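Local coordinates for protein ATP-dependent CLP protease, putative (Plasmodium falciparum, PDB 2F6I) that probably hydrolyses proteins to small peptides in an ATP-dependent manner, as the serine-protease catalytic domain of a ClpP-type (S14 family) peptidase, at residues I75-G80 against S109-I114; T101-L106 against V113-G118; K124-C129 against I201-P206; R130-Q135 against D183-A188; T169-E174 against K192-I197. All coordinates share one frame; numbering follows the deposited sequence.

Interaction 1. Residues I75-G80 against S109-I114; sequences INSPGG and SMASVI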
# COMPACT_ATOMS: atom_id res chain seq x y z
N ILE C 75 2.25 -37.76 -7.65
CA ILE C 75 1.67 -36.55 -8.22
C ILE C 75 0.46 -36.04 -7.45
O ILE C 75 -0.52 -36.76 -7.23
CB ILE C 75 1.26 -36.77 -9.69
CG1 ILE C 75 2.46 -37.30 -10.48
CG2 ILE C 75 0.79 -35.45 -10.29
CD1 ILE C 75 2.12 -37.66 -11.92
N ASN C 76 0.54 -34.77 -7.07
CA ASN C 76 -0.51 -34.05 -6.34
C ASN C 76 -0.31 -32.61 -6.79
O ASN C 76 0.33 -31.82 -6.10
CB ASN C 76 -0.28 -34.17 -4.83
CG ASN C 76 -1.36 -33.49 -4.01
OD1 ASN C 76 -2.28 -32.88 -4.55
ND2 ASN C 76 -1.25 -33.58 -2.69
N SER C 77 -0.85 -32.28 -7.96
CA SER C 77 -0.68 -30.95 -8.52
C SER C 77 -1.89 -30.46 -9.31
O SER C 77 -2.53 -31.24 -10.03
CB SER C 77 0.55 -30.94 -9.43
OG SER C 77 0.61 -29.78 -10.24
N PRO C 78 -2.22 -29.17 -9.20
CA PRO C 78 -3.35 -28.58 -9.91
C PRO C 78 -2.95 -28.20 -11.33
O PRO C 78 -3.71 -27.57 -12.06
CB PRO C 78 -3.67 -27.35 -9.07
CG PRO C 78 -2.30 -26.89 -8.68
CD PRO C 78 -1.61 -28.19 -8.28
N GLY C 79 -1.74 -28.59 -11.71
CA GLY C 79 -1.25 -28.27 -13.04
C GLY C 79 -0.60 -26.90 -13.03
O GLY C 79 0.00 -26.50 -12.03
N GLY C 80 -0.71 -26.18 -14.14
CA GLY C 80 -0.12 -24.86 -14.23
C GLY C 80 0.12 -24.42 -15.66
O GLY C 80 -0.83 -24.16 -16.41
N SER C 109 -5.24 -30.96 -15.27
CA SER C 109 -4.59 -30.53 -16.50
C SER C 109 -3.32 -31.32 -16.82
O SER C 109 -3.34 -32.56 -16.80
CB SER C 109 -4.27 -29.03 -16.43
OG SER C 109 -3.86 -28.54 -17.69
N MET C 110 -2.23 -30.62 -17.11
CA MET C 110 -0.97 -31.28 -17.44
C MET C 110 -0.54 -32.29 -16.38
O MET C 110 0.15 -33.27 -16.68
CB MET C 110 0.15 -30.26 -17.66
CG MET C 110 0.15 -29.62 -19.04
SD MET C 110 0.03 -30.87 -20.35
CE MET C 110 1.57 -31.74 -20.17
N ALA C 111 -0.93 -32.05 -15.13
CA ALA C 111 -0.58 -32.96 -14.05
C ALA C 111 -1.26 -34.30 -14.33
O ALA C 111 -0.67 -35.36 -14.15
CB ALA C 111 -1.05 -32.40 -12.71
N SER C 112 -2.51 -34.22 -14.79
CA SER C 112 -3.29 -35.41 -15.12
C SER C 112 -2.67 -36.11 -16.33
O SER C 112 -2.60 -37.34 -16.37
CB SER C 112 -4.73 -35.02 -15.44
OG SER C 112 -5.41 -34.57 -14.28
N VAL C 113 -2.23 -35.33 -17.30
CA VAL C 113 -1.61 -35.89 -18.50
C VAL C 113 -0.31 -36.60 -18.15
O VAL C 113 -0.04 -37.70 -18.65
CB VAL C 113 -1.32 -34.80 -19.55
CG1 VAL C 113 -0.66 -35.42 -20.76
CG2 VAL C 113 -2.60 -34.09 -19.94
N ILE C 114 0.49 -35.97 -17.30
CA ILE C 114 1.76 -36.57 -16.88
C ILE C 114 1.45 -37.88 -16.15
O ILE C 114 2.14 -38.88 -16.34
CB ILE C 114 2.53 -35.63 -15.93
CG1 ILE C 114 2.98 -34.38 -16.69
CG2 ILE C 114 3.74 -36.35 -15.34
CD1 ILE C 114 3.66 -33.34 -15.83
O HOH W 1 -1.39 -27.44 -16.79
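Ile75 meets helix 109-116 with two of its carbons, and so starts a strand-on-helix packing of the ClpP/crotonase fold in which strand 75-77 runs nearly antiparallel to the helix (168°, axes 8.5 Å apart). With CG1 beside the backbone N (chi1 -54°) the chain continues extended, and CD1 reaches Ile114 CG2 at 4.0 Å. The other branch, CG2, faces Ala111 and lies 4.3 Å from its CB. Asn76 points away from the helix. Its carboxamide accepts from Leu106 N and donates to Glu84 of a neighbouring subunit, which puts the outer side of the strand at the subunit interface.

Ser77 returns to the helix through its backbone: the carbonyl O comes within 3.3 Å of Ala111 CB, and Ser77 CB also rests on the same methyl. The hydroxyl is turned along the chain instead, accepting from Gly79 N (OG to N 3.0 Å, 157° at the hydrogen) in an ST turn, while Asp46 O serves as its second partner. This turn bends the chain past Pro78 into two glycines, whose backbone conformations are hardly open to other residues and whose backbone comes close to the start of the helix.

The side chain of His134, the predicted active-site residue, lies about 10 Å from the Gly79 position, and this end of the contact is consistent with the oxyanion hole of related ClpP proteases. A water lies at this end, accepting from Gly80 N at 3.0 Å and hydrogen-bonded to Ser109 OG at 2.8 Å.

Interaction 2. Residues T101-L106 against V113-G118; sequences TISFGL and VILASG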
# COMPACT_ATOMS: atom_id res chain seq x y z
N THR C 101 3.75 -43.66 -12.34
CA THR C 101 3.09 -42.53 -11.72
C THR C 101 2.04 -42.92 -10.69
O THR C 101 1.24 -43.82 -10.91
CB THR C 101 2.41 -41.65 -12.79
OG1 THR C 101 1.50 -42.46 -13.55
CG2 THR C 101 3.44 -41.05 -13.72
N ILE C 102 2.06 -42.23 -9.55
CA ILE C 102 1.10 -42.47 -8.48
C ILE C 102 0.52 -41.12 -8.06
O ILE C 102 1.25 -40.22 -7.64
CB ILE C 102 1.77 -43.14 -7.27
CG1 ILE C 102 2.38 -44.48 -7.69
CG2 ILE C 102 0.73 -43.36 -6.17
CD1 ILE C 102 3.01 -45.26 -6.55
N SER C 103 -0.79 -40.99 -8.17
CA SER C 103 -1.45 -39.75 -7.82
C SER C 103 -2.20 -39.84 -6.51
O SER C 103 -2.68 -40.91 -6.13
CB SER C 103 -2.43 -39.35 -8.91
OG SER C 103 -3.55 -40.22 -8.91
N PHE C 104 -2.28 -38.71 -5.82
CA PHE C 104 -3.03 -38.63 -4.58
C PHE C 104 -3.40 -37.17 -4.36
O PHE C 104 -2.75 -36.27 -4.89
CB PHE C 104 -2.24 -39.19 -3.38
CG PHE C 104 -0.97 -38.44 -3.06
CD1 PHE C 104 0.27 -38.99 -3.38
CD2 PHE C 104 -1.01 -37.23 -2.37
CE1 PHE C 104 1.45 -38.34 -3.02
CE2 PHE C 104 0.16 -36.58 -2.01
CZ PHE C 104 1.40 -37.13 -2.34
N GLY C 105 -4.47 -36.94 -3.61
CA GLY C 105 -4.91 -35.58 -3.36
C GLY C 105 -5.70 -35.01 -4.52
O GLY C 105 -6.87 -35.35 -4.71
N LEU C 106 -5.06 -34.16 -5.30
CA LEU C 106 -5.72 -33.55 -6.45
C LEU C 106 -4.76 -33.47 -7.62
O LEU C 106 -3.61 -33.06 -7.48
CB LEU C 106 -6.20 -32.14 -6.09
CG LEU C 106 -7.04 -31.44 -7.15
CD1 LEU C 106 -8.28 -32.27 -7.40
CD2 LEU C 106 -7.43 -30.05 -6.70
N VAL C 113 -2.23 -35.33 -17.30
CA VAL C 113 -1.61 -35.89 -18.50
C VAL C 113 -0.31 -36.60 -18.15
O VAL C 113 -0.04 -37.70 -18.65
CB VAL C 113 -1.32 -34.80 -19.55
CG1 VAL C 113 -0.66 -35.42 -20.76
CG2 VAL C 113 -2.60 -34.09 -19.94
N ILE C 114 0.49 -35.97 -17.30
CA ILE C 114 1.76 -36.57 -16.88
C ILE C 114 1.45 -37.88 -16.15
O ILE C 114 2.14 -38.88 -16.34
CB ILE C 114 2.53 -35.63 -15.93
CG1 ILE C 114 2.98 -34.38 -16.69
CG2 ILE C 114 3.74 -36.35 -15.34
CD1 ILE C 114 3.66 -33.34 -15.83
N LEU C 115 0.42 -37.85 -15.32
CA LEU C 115 0.00 -39.04 -14.58
C LEU C 115 -0.32 -40.15 -15.58
O LEU C 115 0.11 -41.29 -15.43
CB LEU C 115 -1.24 -38.72 -13.74
CG LEU C 115 -2.00 -39.88 -13.08
CD1 LEU C 115 -1.11 -40.58 -12.06
CD2 LEU C 115 -3.25 -39.33 -12.41
N ALA C 116 -1.07 -39.79 -16.62
CA ALA C 116 -1.49 -40.74 -17.65
C ALA C 116 -0.38 -41.22 -18.57
O ALA C 116 -0.53 -42.25 -19.25
CB ALA C 116 -2.62 -40.13 -18.47
N SER C 117 0.74 -40.51 -18.62
CA SER C 117 1.84 -40.90 -19.48
C SER C 117 2.78 -41.90 -18.83
O SER C 117 3.80 -42.28 -19.42
CB SER C 117 2.63 -39.68 -19.93
OG SER C 117 3.17 -38.99 -18.82
N GLY C 118 2.45 -42.34 -17.62
CA GLY C 118 3.31 -43.30 -16.94
C GLY C 118 3.38 -44.61 -17.70
O GLY C 118 2.55 -44.86 -18.58
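Thr101 faces the last turn of helix 109-116, and each of its side-chain atoms finds a partner there. CB comes first, 3.5 Å from Leu115 O and also against Leu115 CD1. OG1 lies between the backbone N and the carbonyl carbon (chi1 56°) and donates to Leu115 O at 2.6 Å, on a lone pair in the carbonyl plane; this short bond ties the strand to a carbonyl at the helix C-terminus. The remaining branch, CG2, rests 3.6 Å from Ile114 O. That oxygen is gripped within its own segment by both Ser117 N and Ser117 OG, which approach from one face of its plane, the hydroxyl at 2.7 Å.

Leu115 packs further along the strand. With CG opposite the backbone N (chi1 169°), its methyls CD1 and CD2 both bear on Ser103 CB from the same side, each 3.6 Å away.

The contact is buried between two layers of the fold. Strand 99-104 is paired on its two sides with strands 71-77 and 123-125, while the helix end is covered by Ile88 and Phe92 of helix 82-94, and Leu115 continues onto Ile131 of strand 130-132.

Interaction 3. Residues K124-C129 against I201-P206; sequences KSLPNC and IETKLP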
# COMPACT_ATOMS: atom_id res chain seq x y z
N LYS C 124 -0.85 -45.48 -11.21
CA LYS C 124 -1.73 -45.73 -10.08
C LYS C 124 -2.27 -44.46 -9.43
O LYS C 124 -1.89 -43.35 -9.77
CB LYS C 124 -1.01 -46.57 -9.03
CG LYS C 124 -0.44 -47.87 -9.57
CD LYS C 124 0.23 -48.68 -8.47
CE LYS C 124 0.79 -49.99 -9.01
NZ LYS C 124 1.40 -50.82 -7.94
N SER C 125 -3.17 -44.66 -8.47
CA SER C 125 -3.79 -43.57 -7.75
C SER C 125 -4.36 -44.06 -6.43
O SER C 125 -4.92 -45.15 -6.36
CB SER C 125 -4.90 -42.94 -8.59
OG SER C 125 -5.69 -42.07 -7.80
N LEU C 126 -4.20 -43.25 -5.38
CA LEU C 126 -4.75 -43.60 -4.09
C LEU C 126 -6.25 -43.35 -4.19
O LEU C 126 -6.69 -42.55 -5.02
CB LEU C 126 -4.11 -42.75 -2.99
CG LEU C 126 -2.68 -43.17 -2.61
CD1 LEU C 126 -2.08 -42.16 -1.66
CD2 LEU C 126 -2.71 -44.55 -1.97
N PRO C 127 -7.06 -44.03 -3.36
CA PRO C 127 -8.52 -43.95 -3.31
C PRO C 127 -9.23 -42.59 -3.35
O PRO C 127 -10.13 -42.38 -4.16
CB PRO C 127 -8.86 -44.71 -2.02
CG PRO C 127 -7.75 -45.68 -1.89
CD PRO C 127 -6.55 -44.85 -2.25
N ASN C 128 -8.82 -41.67 -2.48
CA ASN C 128 -9.46 -40.35 -2.41
C ASN C 128 -9.02 -39.27 -3.38
O ASN C 128 -9.53 -38.15 -3.34
CB ASN C 128 -9.35 -39.83 -0.98
CG ASN C 128 -10.17 -40.65 0.00
OD1 ASN C 128 -9.66 -41.08 1.04
ND2 ASN C 128 -11.44 -40.87 -0.33
N CYS C 129 -8.09 -39.59 -4.27
CA CYS C 129 -7.61 -38.60 -5.23
C CYS C 129 -8.71 -38.12 -6.17
O CYS C 129 -9.57 -38.89 -6.60
CB CYS C 129 -6.47 -39.20 -6.05
SG CYS C 129 -5.69 -38.03 -7.18
N ILE C 201 -4.99 -48.18 -5.89
CA ILE C 201 -4.34 -48.85 -4.78
C ILE C 201 -5.31 -49.15 -3.64
O ILE C 201 -6.05 -48.27 -3.20
CB ILE C 201 -3.17 -48.01 -4.24
CG1 ILE C 201 -2.13 -47.80 -5.34
CG2 ILE C 201 -2.54 -48.70 -3.03
CD1 ILE C 201 -1.06 -46.78 -5.01
N GLU C 202 -5.31 -50.39 -3.19
CA GLU C 202 -6.18 -50.81 -2.10
C GLU C 202 -5.60 -50.24 -0.81
O GLU C 202 -4.39 -50.19 -0.63
CB GLU C 202 -6.25 -52.33 -2.02
N THR C 203 -6.48 -49.82 0.09
CA THR C 203 -6.06 -49.22 1.33
C THR C 203 -6.77 -49.88 2.51
O THR C 203 -7.77 -50.57 2.32
CB THR C 203 -6.35 -47.70 1.26
OG1 THR C 203 -5.16 -47.01 0.86
CG2 THR C 203 -6.86 -47.16 2.57
N LYS C 204 -6.26 -49.68 3.72
CA LYS C 204 -6.90 -50.25 4.90
C LYS C 204 -8.27 -49.61 5.13
O LYS C 204 -9.06 -50.06 5.95
CB LYS C 204 -6.01 -50.07 6.13
CG LYS C 204 -4.78 -50.95 6.12
CD LYS C 204 -3.90 -50.72 7.35
CE LYS C 204 -3.25 -49.35 7.31
NZ LYS C 204 -2.27 -49.18 8.41
N LEU C 205 -8.53 -48.53 4.39
CA LEU C 205 -9.79 -47.81 4.51
C LEU C 205 -10.51 -47.84 3.17
O LEU C 205 -10.06 -47.22 2.20
CB LEU C 205 -9.53 -46.36 4.94
CG LEU C 205 -10.71 -45.38 4.99
CD1 LEU C 205 -11.74 -45.85 5.99
CD2 LEU C 205 -10.19 -44.00 5.36
N PRO C 206 -11.64 -48.56 3.08
CA PRO C 206 -12.40 -48.66 1.84
C PRO C 206 -13.15 -47.37 1.51
O PRO C 206 -13.66 -46.70 2.40
CB PRO C 206 -13.35 -49.83 2.11
CG PRO C 206 -13.64 -49.66 3.56
CD PRO C 206 -12.27 -49.36 4.15
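Ile201 lays its side chain across the aliphatic part of Lys124, the two chains crossing at about a right angle. Its CD1 is 4.0 Å from Lys124 CB, and CG1 is equally close to Lys124 CD at 4.0 Å. The lysine is extended beyond CG, which brings CB and CD against the isoleucine while the amino group runs on to a long, weak ion pair with Glu199. Leu126 closes in from the other side, its CD2 4.1 Å from Ile201 CD1.

The backbone supplies the single hydrogen bond between the two segments: Ile201 N donates to Ser125 O at 3.1 Å, fairly straight (153° at the hydrogen) but tilted from the carbonyl plane by 26°. It continues the pairing of strands 123-125 and 199-200 at the edge of the parallel sheet, just as both chains leave it. Beyond it, 124-129 folds into a type I turn from Leu126 to Cys129. At the start of this turn the Pro127 ring is set against the other chain, CG lying 3.4 Å from Ile201 O and 4.0 Å from Thr203 CB.

A neighbouring subunit packs on the same region: its Tyr94 touches Ile201, its Asn93 touches Thr203, and its Asp90 accepts from Asn128 N. The contact is therefore mostly apolar, with one backbone bond setting its alignment; the rest is van der Waals packing, mostly of hydrocarbon, with the proline ring set on a carbonyl oxygen, and the lysine contributes through its methylenes while its charged end lies out toward Glu199.

Interaction 4. Residues R130-Q135 against D183-A188; sequences RIMIHQ and DYYMNA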
# COMPACT_ATOMS: atom_id res chain seq x y z
N ARG C 130 -8.69 -36.83 -6.48
CA ARG C 130 -9.66 -36.24 -7.39
C ARG C 130 -8.90 -35.86 -8.65
O ARG C 130 -7.92 -35.12 -8.59
CB ARG C 130 -10.32 -35.01 -6.76
CG ARG C 130 -11.04 -35.30 -5.44
CD ARG C 130 -12.21 -36.25 -5.64
NE ARG C 130 -13.35 -35.59 -6.28
CZ ARG C 130 -14.42 -36.23 -6.74
NH1 ARG C 130 -14.51 -37.55 -6.65
NH2 ARG C 130 -15.41 -35.53 -7.29
N ILE C 131 -9.35 -36.37 -9.79
CA ILE C 131 -8.70 -36.12 -11.07
C ILE C 131 -9.62 -35.39 -12.05
O ILE C 131 -10.79 -35.73 -12.18
CB ILE C 131 -8.24 -37.45 -11.70
CG1 ILE C 131 -7.34 -38.20 -10.71
CG2 ILE C 131 -7.51 -37.20 -13.00
CD1 ILE C 131 -6.98 -39.60 -11.14
N MET C 132 -9.07 -34.39 -12.73
CA MET C 132 -9.83 -33.60 -13.70
C MET C 132 -8.97 -33.24 -14.89
O MET C 132 -7.74 -33.32 -14.83
CB MET C 132 -10.35 -32.32 -13.04
CG MET C 132 -9.23 -31.39 -12.60
SD MET C 132 -9.55 -30.67 -10.99
CE MET C 132 -9.80 -32.17 -10.05
N ILE C 133 -9.61 -32.83 -15.98
CA ILE C 133 -8.89 -32.47 -17.20
C ILE C 133 -8.66 -30.97 -17.32
O ILE C 133 -7.62 -30.53 -17.81
CB ILE C 133 -9.66 -32.97 -18.44
CG1 ILE C 133 -9.90 -34.47 -18.32
CG2 ILE C 133 -8.88 -32.64 -19.70
CD1 ILE C 133 -10.76 -35.05 -19.43
N HIS C 134 -9.64 -30.19 -16.86
CA HIS C 134 -9.57 -28.73 -16.91
C HIS C 134 -8.45 -28.17 -16.03
O HIS C 134 -7.78 -28.91 -15.31
CB HIS C 134 -10.91 -28.14 -16.46
CG HIS C 134 -11.29 -28.52 -15.06
ND1 HIS C 134 -11.06 -27.69 -13.98
CD2 HIS C 134 -11.86 -29.64 -14.56
CE1 HIS C 134 -11.46 -28.29 -12.88
NE2 HIS C 134 -11.95 -29.47 -13.20
N GLN C 135 -8.24 -26.85 -16.10
CA GLN C 135 -7.21 -26.19 -15.30
C GLN C 135 -7.85 -25.37 -14.18
O GLN C 135 -8.41 -24.30 -14.42
CB GLN C 135 -6.37 -25.27 -16.19
CG GLN C 135 -5.80 -25.93 -17.43
CD GLN C 135 -4.86 -25.03 -18.21
OE1 GLN C 135 -3.73 -24.78 -17.78
NE2 GLN C 135 -5.32 -24.53 -19.35
N ASP C 183 -15.76 -28.89 -16.54
CA ASP C 183 -15.15 -29.06 -15.22
C ASP C 183 -15.55 -30.39 -14.60
O ASP C 183 -16.18 -30.43 -13.55
CB ASP C 183 -15.56 -27.92 -14.28
CG ASP C 183 -15.14 -26.56 -14.79
OD1 ASP C 183 -13.96 -26.41 -15.19
OD2 ASP C 183 -15.97 -25.63 -14.77
N TYR C 184 -15.18 -31.48 -15.27
CA TYR C 184 -15.52 -32.81 -14.80
C TYR C 184 -14.49 -33.38 -13.82
O TYR C 184 -13.31 -33.53 -14.14
CB TYR C 184 -15.69 -33.73 -16.03
CG TYR C 184 -15.91 -35.19 -15.74
CD1 TYR C 184 -16.71 -35.61 -14.67
CD2 TYR C 184 -15.35 -36.17 -16.56
CE1 TYR C 184 -16.95 -36.96 -14.43
CE2 TYR C 184 -15.58 -37.53 -16.33
CZ TYR C 184 -16.38 -37.92 -15.26
OH TYR C 184 -16.59 -39.26 -15.03
N TYR C 185 -14.96 -33.67 -12.60
CA TYR C 185 -14.13 -34.24 -11.54
C TYR C 185 -14.38 -35.74 -11.48
O TYR C 185 -15.53 -36.18 -11.43
CB TYR C 185 -14.47 -33.65 -10.18
CG TYR C 185 -13.95 -32.26 -9.93
CD1 TYR C 185 -14.41 -31.17 -10.69
CD2 TYR C 185 -13.00 -32.01 -8.94
CE1 TYR C 185 -13.92 -29.89 -10.46
CE2 TYR C 185 -12.51 -30.73 -8.71
CZ TYR C 185 -12.98 -29.68 -9.47
OH TYR C 185 -12.49 -28.41 -9.25
N MET C 186 -13.31 -36.53 -11.48
CA MET C 186 -13.44 -37.98 -11.41
C MET C 186 -12.86 -38.50 -10.10
O MET C 186 -12.01 -37.85 -9.50
CB MET C 186 -12.69 -38.64 -12.56
CG MET C 186 -13.21 -38.33 -13.95
SD MET C 186 -12.11 -38.95 -15.23
CE MET C 186 -11.43 -37.43 -15.88
N ASN C 187 -13.33 -39.66 -9.66
CA ASN C 187 -12.78 -40.26 -8.46
C ASN C 187 -11.79 -41.29 -8.99
O ASN C 187 -11.73 -41.52 -10.21
CB ASN C 187 -13.86 -40.94 -7.60
CG ASN C 187 -14.61 -42.03 -8.34
OD1 ASN C 187 -14.01 -42.88 -9.01
ND2 ASN C 187 -15.93 -42.02 -8.21
N ALA C 188 -11.01 -41.91 -8.11
CA ALA C 188 -10.01 -42.89 -8.52
C ALA C 188 -10.53 -43.89 -9.56
O ALA C 188 -9.94 -44.04 -10.64
CB ALA C 188 -9.48 -43.64 -7.30
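Ile131 and Met186 form the backbone core of this contact, an antiparallel hydrogen-bonded pair. Ile131 N donates to Met186 O at 3.1 Å, and Met186 N returns a shorter bond to Ile131 O, 2.7 Å, lying in the carbonyl plane.

Sulfur and ring contacts gather around Tyr185. Met132 runs alongside it and sets SD over the ring face, 4.1 Å from the centroid and 27° off the normal, a Met-aromatic contact; its CE lies close to the rim at CE2. His134, the predicted active-site residue, meets the tyrosine near its own ring plane, NE2 3.4 Å from Tyr185 CE1, with the two rings oblique at 49°. Met132 CG lies over one face of the imidazole, toward the rim. Over the opposite face comes Asp183, whose CB makes a CH-pi contact 4.1 Å from the centroid. Asp183 OD1 is 3.4 Å from His134 ND1, but above the ring at a poor angle, and no hydrogen bond forms; if Asp183 is the triad acid, as the family suggests, that bond is absent in this model.

Among charged groups, the Arg130 guanidinium carries Met186 O over one face and places NH2 3.6 Å from Tyr185 CB; its NE forms a salt bridge with Glu153 of a neighbouring subunit.

The pair is part of a small mixed sheet in which strand 130-132 lies between 106-107 and 185-186, with helix 109-116 and helix 188-194 packed on Ile131.

Interaction 5. Residues T169-E174 against K192-I197; sequences TNQTVE and KQYGII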
# COMPACT_ATOMS: atom_id res chain seq x y z
N THR C 169 -5.35 -42.38 -22.94
CA THR C 169 -6.55 -42.96 -22.34
C THR C 169 -7.46 -43.69 -23.32
O THR C 169 -8.42 -44.34 -22.90
CB THR C 169 -7.38 -41.86 -21.64
OG1 THR C 169 -7.76 -40.87 -22.60
CG2 THR C 169 -6.57 -41.21 -20.54
N ASN C 170 -7.16 -43.57 -24.61
CA ASN C 170 -7.95 -44.21 -25.66
C ASN C 170 -9.28 -43.49 -25.89
O ASN C 170 -10.10 -43.93 -26.69
CB ASN C 170 -8.21 -45.68 -25.32
CG ASN C 170 -6.93 -46.49 -25.26
OD1 ASN C 170 -6.19 -46.58 -26.24
ND2 ASN C 170 -6.66 -47.08 -24.09
N GLN C 171 -9.49 -42.40 -25.16
CA GLN C 171 -10.70 -41.61 -25.32
C GLN C 171 -10.50 -40.77 -26.56
O GLN C 171 -9.36 -40.55 -26.98
CB GLN C 171 -10.92 -40.69 -24.12
CG GLN C 171 -11.14 -41.42 -22.81
CD GLN C 171 -12.35 -42.31 -22.84
OE1 GLN C 171 -13.45 -41.86 -23.18
NE2 GLN C 171 -12.18 -43.57 -22.48
N THR C 172 -11.59 -40.31 -27.16
CA THR C 172 -11.48 -39.48 -28.35
C THR C 172 -11.24 -38.04 -27.95
O THR C 172 -11.62 -37.63 -26.85
CB THR C 172 -12.78 -39.54 -29.19
OG1 THR C 172 -13.84 -38.88 -28.49
CG2 THR C 172 -13.19 -40.98 -29.40
N VAL C 173 -10.60 -37.28 -28.83
CA VAL C 173 -10.32 -35.88 -28.55
C VAL C 173 -11.62 -35.12 -28.24
O VAL C 173 -11.63 -34.19 -27.44
CB VAL C 173 -9.62 -35.21 -29.76
CG1 VAL C 173 -9.30 -33.76 -29.44
CG2 VAL C 173 -8.35 -35.97 -30.09
N GLU C 174 -12.71 -35.53 -28.88
CA GLU C 174 -14.01 -34.89 -28.66
C GLU C 174 -14.46 -35.09 -27.22
O GLU C 174 -14.86 -34.13 -26.55
CB GLU C 174 -15.07 -35.48 -29.60
CG GLU C 174 -14.86 -35.14 -31.07
CD GLU C 174 -13.51 -35.61 -31.59
OE1 GLU C 174 -13.23 -36.83 -31.51
OE2 GLU C 174 -12.74 -34.76 -32.09
N LYS C 192 -9.77 -44.59 -13.68
CA LYS C 192 -9.30 -45.84 -14.26
C LYS C 192 -10.15 -46.21 -15.47
O LYS C 192 -9.62 -46.55 -16.53
CB LYS C 192 -9.37 -46.96 -13.23
CG LYS C 192 -9.01 -48.32 -13.77
CD LYS C 192 -9.19 -49.39 -12.72
CE LYS C 192 -8.87 -50.77 -13.26
NZ LYS C 192 -9.04 -51.80 -12.21
N GLN C 193 -11.46 -46.12 -15.31
CA GLN C 193 -12.39 -46.44 -16.39
C GLN C 193 -12.18 -45.50 -17.57
O GLN C 193 -12.45 -45.86 -18.72
CB GLN C 193 -13.83 -46.33 -15.90
CG GLN C 193 -14.12 -47.19 -14.67
CD GLN C 193 -15.52 -46.96 -14.12
OE1 GLN C 193 -15.92 -45.82 -13.87
NE2 GLN C 193 -16.27 -48.04 -13.93
N TYR C 194 -11.70 -44.30 -17.28
CA TYR C 194 -11.46 -43.29 -18.31
C TYR C 194 -10.18 -43.65 -19.06
O TYR C 194 -10.00 -43.28 -20.22
CB TYR C 194 -11.30 -41.91 -17.66
CG TYR C 194 -11.59 -40.74 -18.58
CD1 TYR C 194 -12.90 -40.29 -18.76
CD2 TYR C 194 -10.56 -40.08 -19.24
CE1 TYR C 194 -13.17 -39.20 -19.58
CE2 TYR C 194 -10.83 -38.99 -20.07
CZ TYR C 194 -12.13 -38.55 -20.23
OH TYR C 194 -12.39 -37.46 -21.03
N GLY C 195 -9.29 -44.37 -18.39
CA GLY C 195 -8.04 -44.77 -19.01
C GLY C 195 -6.85 -43.91 -18.62
O GLY C 195 -5.82 -43.92 -19.29
N ILE C 196 -6.99 -43.15 -17.53
CA ILE C 196 -5.92 -42.28 -17.04
C ILE C 196 -4.95 -43.06 -16.17
O ILE C 196 -3.74 -42.86 -16.24
CB ILE C 196 -6.50 -41.09 -16.25
CG1 ILE C 196 -7.28 -40.17 -17.20
CG2 ILE C 196 -5.37 -40.31 -15.57
CD1 ILE C 196 -8.01 -39.04 -16.51
N ILE C 197 -5.48 -43.95 -15.33
CA ILE C 197 -4.65 -44.78 -14.46
C ILE C 197 -5.01 -46.24 -14.70
O ILE C 197 -6.10 -46.55 -15.18
CB ILE C 197 -4.87 -44.45 -12.97
CG1 ILE C 197 -6.35 -44.64 -12.61
CG2 ILE C 197 -4.40 -43.04 -12.67
CD1 ILE C 197 -6.66 -44.43 -11.14
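Thr169 holds OG1 between its backbone N and carbonyl carbon (chi1 60°), which swings CG2 toward the chain around Gly195. Gln171 bends at chi2 (-61°), folding its chain back over the Tyr194 ring. The threonine methyl is wedged in tightly, with CG2 3.1 Å from Gly195 O and 3.6 Å from Ile196 CG1; it lies near the plane of the Tyr194 ring, at its edge. Gly195 O also takes a CA-H...O contact from Thr169 CA at 3.3 Å. Thr169 OG1 itself is bonded to Leu165 O, one turn back in helix 151-169, and receives a weak bond from Gln171 N.

The place where the two segments meet is a pair of helix ends. Helix 188-194 finishes at Gly195 in a Schellman motif, a positive-phi residue with two bonds back into the last turn, and there the end of helix 151-169 comes closest, Thr169 CA and Gly195 CA being 4.1 Å apart.

Gln171 reaches this end from the loop leading to helix 173-181. Its CG sits over one face of the Tyr194 ring, 3.9 Å from the centroid, a CH-pi contact, and its NE2 donates a weak, bent bond to Tyr194 O at 3.2 Å. The far end of the tyrosine is fixed by helix 173-181: its OH is hydrogen-bonded to Asp179 OD2.

How the interactions relate
All five interactions lie within one Clp protease domain. Interactions 1 and 2, with centres about 7 Å apart, share helix 109-116 and dock it on neighbouring strands 71-77 and 99-104 of the parallel sheet; interaction 3, its centre about 14 Å from that of interaction 2, is at that sheet's 123-125 and 199-200 edge. Interaction 4 belongs to the small mixed sheet, joined to interaction 1 through Ser112 OG and Met132 O. Interaction 5 alternates with interaction 4 along the chain, and Tyr194 packs on Met186 and Ile133. Both fall between the two segments of interaction 3. Interaction 4 holds the predicted active-site histidine and meets Ser109 through Gln135; interactions 1 to 4 also touch a neighbouring subunit.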